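Local coordinates for protein polyguluronate lyase (Corynebacterium sp., PDB 1UAI) that probably cleaves the poly(alpha-L-guluronate) chains of alginate as a lyase, using a jelly-roll beta-sandwich fold, at residues A[99-105]-A[213-219]. Numbering follows the deposited sequence.
Sequences FREAFNH and QVSLYKL
Over one face of the R100 guanidinium sits the ammonium of K218, NZ lying 3.1 Å from NH2 without a hydrogen bond; the two extended chains run side by side, and a salt bridge from R100 NE to E159 probably eases the like charges. The Y217 ring turns its edge to the CB of A102, and in its plane a water links OH to N104 ND2. N104 gathers two donors on OD1: S215 OG at 2.7 Å, and Q213 NE2 at 3.2 Å, which comes from above the carbonyl plane, the two amides standing 79° apart. The CB of N104 points toward the partner strand, and CG anti to the carbonyl carbon (chi1 -49°) brings OD1 to these donors, while R57 holds Q213 OE1. On the face opposite R100, A102, S215 and K218, V214 CG2 meets the F103 ring obliquely, 3.7 Å from CD1, and L216 CD1 touches the CB atoms of F99 and E101. The backbones are antiparallel, interrupted by two classic bulges: Y217 and K218 opposite R100, N104 and H105 opposite Q213. These are central strands of a jelly-roll sheet, flanked by strands 158-165 and 54-59, with F103 and V214 packing on L113 of strand 112-119 in the other sheet.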
loop_
_atom_site.group_PDB
_atom_site.type_symbol
_atom_site.label_atom_id
_atom_site.label_comp_id
_atom_site.label_asym_id
_atom_site.label_seq_id
_atom_site.Cartn_x
_atom_site.Cartn_y
_atom_site.Cartn_z
ATOM N N PHE A 99 8.645 6.210 -1.230
ATOM C CA PHE A 99 7.805 6.253 -0.049
ATOM C C PHE A 99 8.599 5.892 1.191
ATOM O O PHE A 99 9.627 5.219 1.113
ATOM C CB PHE A 99 6.618 5.289 -0.209
ATOM C CG PHE A 99 7.013 3.837 -0.287
ATOM C CD1 PHE A 99 7.111 3.063 0.867
ATOM C CD2 PHE A 99 7.307 3.247 -1.514
ATOM C CE1 PHE A 99 7.496 1.726 0.798
ATOM C CE2 PHE A 99 7.693 1.914 -1.592
ATOM C CZ PHE A 99 7.789 1.151 -0.436
ATOM N N ARG A 100 8.137 6.387 2.332
ATOM C CA ARG A 100 8.758 6.071 3.607
ATOM C C ARG A 100 7.624 5.555 4.462
ATOM O O ARG A 100 6.616 6.237 4.641
ATOM C CB ARG A 100 9.385 7.305 4.251
ATOM C CG ARG A 100 10.652 7.751 3.558
ATOM C CD ARG A 100 11.288 8.939 4.245
ATOM N NE ARG A 100 12.364 9.490 3.430
ATOM C CZ ARG A 100 13.024 10.605 3.718
ATOM N NH1 ARG A 100 12.719 11.293 4.811
ATOM N NH2 ARG A 100 13.981 11.037 2.909
ATOM N N GLU A 101 7.773 4.339 4.973
ATOM C CA GLU A 101 6.722 3.762 5.788
ATOM C C GLU A 101 7.290 2.809 6.814
ATOM O O GLU A 101 8.478 2.475 6.798
ATOM C CB GLU A 101 5.718 3.002 4.910
ATOM C CG GLU A 101 6.287 1.749 4.247
ATOM C CD GLU A 101 5.267 1.013 3.385
ATOM O OE1 GLU A 101 4.289 1.654 2.938
ATOM O OE2 GLU A 101 5.446 -0.200 3.135
ATOM N N ALA A 102 6.421 2.388 7.719
ATOM C CA ALA A 102 6.780 1.426 8.740
ATOM C C ALA A 102 5.588 0.501 8.922
ATOM O O ALA A 102 4.436 0.941 8.861
ATOM C CB ALA A 102 7.097 2.126 10.058
ATOM N N PHE A 103 5.863 -0.787 9.101
ATOM C CA PHE A 103 4.810 -1.762 9.364
ATOM C C PHE A 103 4.697 -1.709 10.891
ATOM O O PHE A 103 5.701 -1.878 11.590
ATOM C CB PHE A 103 5.238 -3.159 8.907
ATOM C CG PHE A 103 5.367 -3.304 7.411
ATOM C CD1 PHE A 103 4.258 -3.606 6.623
ATOM C CD2 PHE A 103 6.604 -3.147 6.790
ATOM C CE1 PHE A 103 4.382 -3.754 5.240
ATOM C CE2 PHE A 103 6.736 -3.292 5.411
ATOM C CZ PHE A 103 5.624 -3.597 4.635
ATOM N N ASN A 104 3.492 -1.476 11.405
ATOM C CA ASN A 104 3.286 -1.347 12.849
ATOM C C ASN A 104 2.642 -2.532 13.547
ATOM O O ASN A 104 2.864 -2.748 14.738
ATOM C CB ASN A 104 2.379 -0.152 13.170
ATOM C CG ASN A 104 2.797 1.127 12.486
ATOM O OD1 ASN A 104 1.985 1.759 11.805
ATOM N ND2 ASN A 104 4.048 1.535 12.677
ATOM N N HIS A 105 1.835 -3.288 12.819
ATOM C CA HIS A 105 1.092 -4.373 13.437
ATOM C C HIS A 105 0.789 -5.436 12.398
ATOM O O HIS A 105 0.578 -5.124 11.226
ATOM C CB HIS A 105 -0.208 -3.774 13.990
ATOM C CG HIS A 105 -0.783 -4.502 15.165
ATOM N ND1 HIS A 105 -1.622 -5.587 15.033
ATOM C CD2 HIS A 105 -0.680 -4.265 16.494
ATOM C CE1 HIS A 105 -2.014 -5.984 16.230
ATOM N NE2 HIS A 105 -1.457 -5.198 17.133
ATOM N N GLN A 213 -1.288 -3.016 10.147
ATOM C CA GLN A 213 -1.247 -1.560 10.126
ATOM C C GLN A 213 0.085 -1.074 9.591
ATOM O O GLN A 213 1.137 -1.637 9.903
ATOM C CB GLN A 213 -1.465 -0.984 11.528
ATOM C CG GLN A 213 -1.336 0.536 11.589
ATOM C CD GLN A 213 -1.669 1.092 12.958
ATOM O OE1 GLN A 213 -2.783 0.925 13.450
ATOM N NE2 GLN A 213 -0.703 1.757 13.580
ATOM N N VAL A 214 0.017 -0.025 8.780
ATOM C CA VAL A 214 1.186 0.599 8.179
ATOM C C VAL A 214 1.073 2.110 8.373
ATOM O O VAL A 214 -0.022 2.669 8.304
ATOM C CB VAL A 214 1.252 0.315 6.655
ATOM C CG1 VAL A 214 2.355 1.139 6.010
ATOM C CG2 VAL A 214 1.482 -1.164 6.406
ATOM N N SER A 215 2.202 2.761 8.629
ATOM C CA SER A 215 2.238 4.211 8.777
ATOM C C SER A 215 3.064 4.742 7.613
ATOM O O SER A 215 4.181 4.280 7.368
ATOM C CB SER A 215 2.875 4.616 10.107
ATOM O OG SER A 215 1.998 4.358 11.191
ATOM N N LEU A 216 2.496 5.703 6.894
ATOM C CA LEU A 216 3.137 6.300 5.730
ATOM C C LEU A 216 3.580 7.722 6.063
ATOM O O LEU A 216 2.763 8.574 6.414
ATOM C CB LEU A 216 2.143 6.295 4.570
ATOM C CG LEU A 216 2.620 6.597 3.151
ATOM C CD1 LEU A 216 3.747 5.654 2.765
ATOM C CD2 LEU A 216 1.445 6.440 2.194
ATOM N N TYR A 217 4.881 7.963 5.933
ATOM C CA TYR A 217 5.493 9.246 6.267
ATOM C C TYR A 217 5.875 10.131 5.092
ATOM O O TYR A 217 5.950 11.353 5.230
ATOM C CB TYR A 217 6.719 8.979 7.140
ATOM C CG TYR A 217 6.338 8.358 8.459
ATOM C CD1 TYR A 217 5.796 9.143 9.472
ATOM C CD2 TYR A 217 6.438 6.981 8.670
ATOM C CE1 TYR A 217 5.357 8.587 10.658
ATOM C CE2 TYR A 217 5.996 6.407 9.866
ATOM C CZ TYR A 217 5.454 7.223 10.852
ATOM O OH TYR A 217 4.981 6.691 12.030
ATOM N N LYS A 218 6.129 9.515 3.947
ATOM C CA LYS A 218 6.494 10.250 2.745
ATOM C C LYS A 218 5.911 9.468 1.579
ATOM O O LYS A 218 5.917 8.239 1.595
ATOM C CB LYS A 218 8.016 10.327 2.629
ATOM C CG LYS A 218 8.543 11.402 1.701
ATOM C CD LYS A 218 10.049 11.534 1.880
ATOM C CE LYS A 218 10.598 12.773 1.204
ATOM N NZ LYS A 218 12.045 12.942 1.512
ATOM N N LEU A 219 5.396 10.181 0.583
ATOM C CA LEU A 219 4.803 9.550 -0.592
ATOM C C LEU A 219 4.978 10.487 -1.774
ATOM O O LEU A 219 4.366 11.557 -1.826
ATOM C CB LEU A 219 3.314 9.284 -0.360
ATOM C CG LEU A 219 2.565 8.611 -1.513
ATOM C CD1 LEU A 219 3.137 7.220 -1.771
ATOM C CD2 LEU A 219 1.086 8.527 -1.170
HETATM O O HOH W 1 5.319 4.167 12.744
#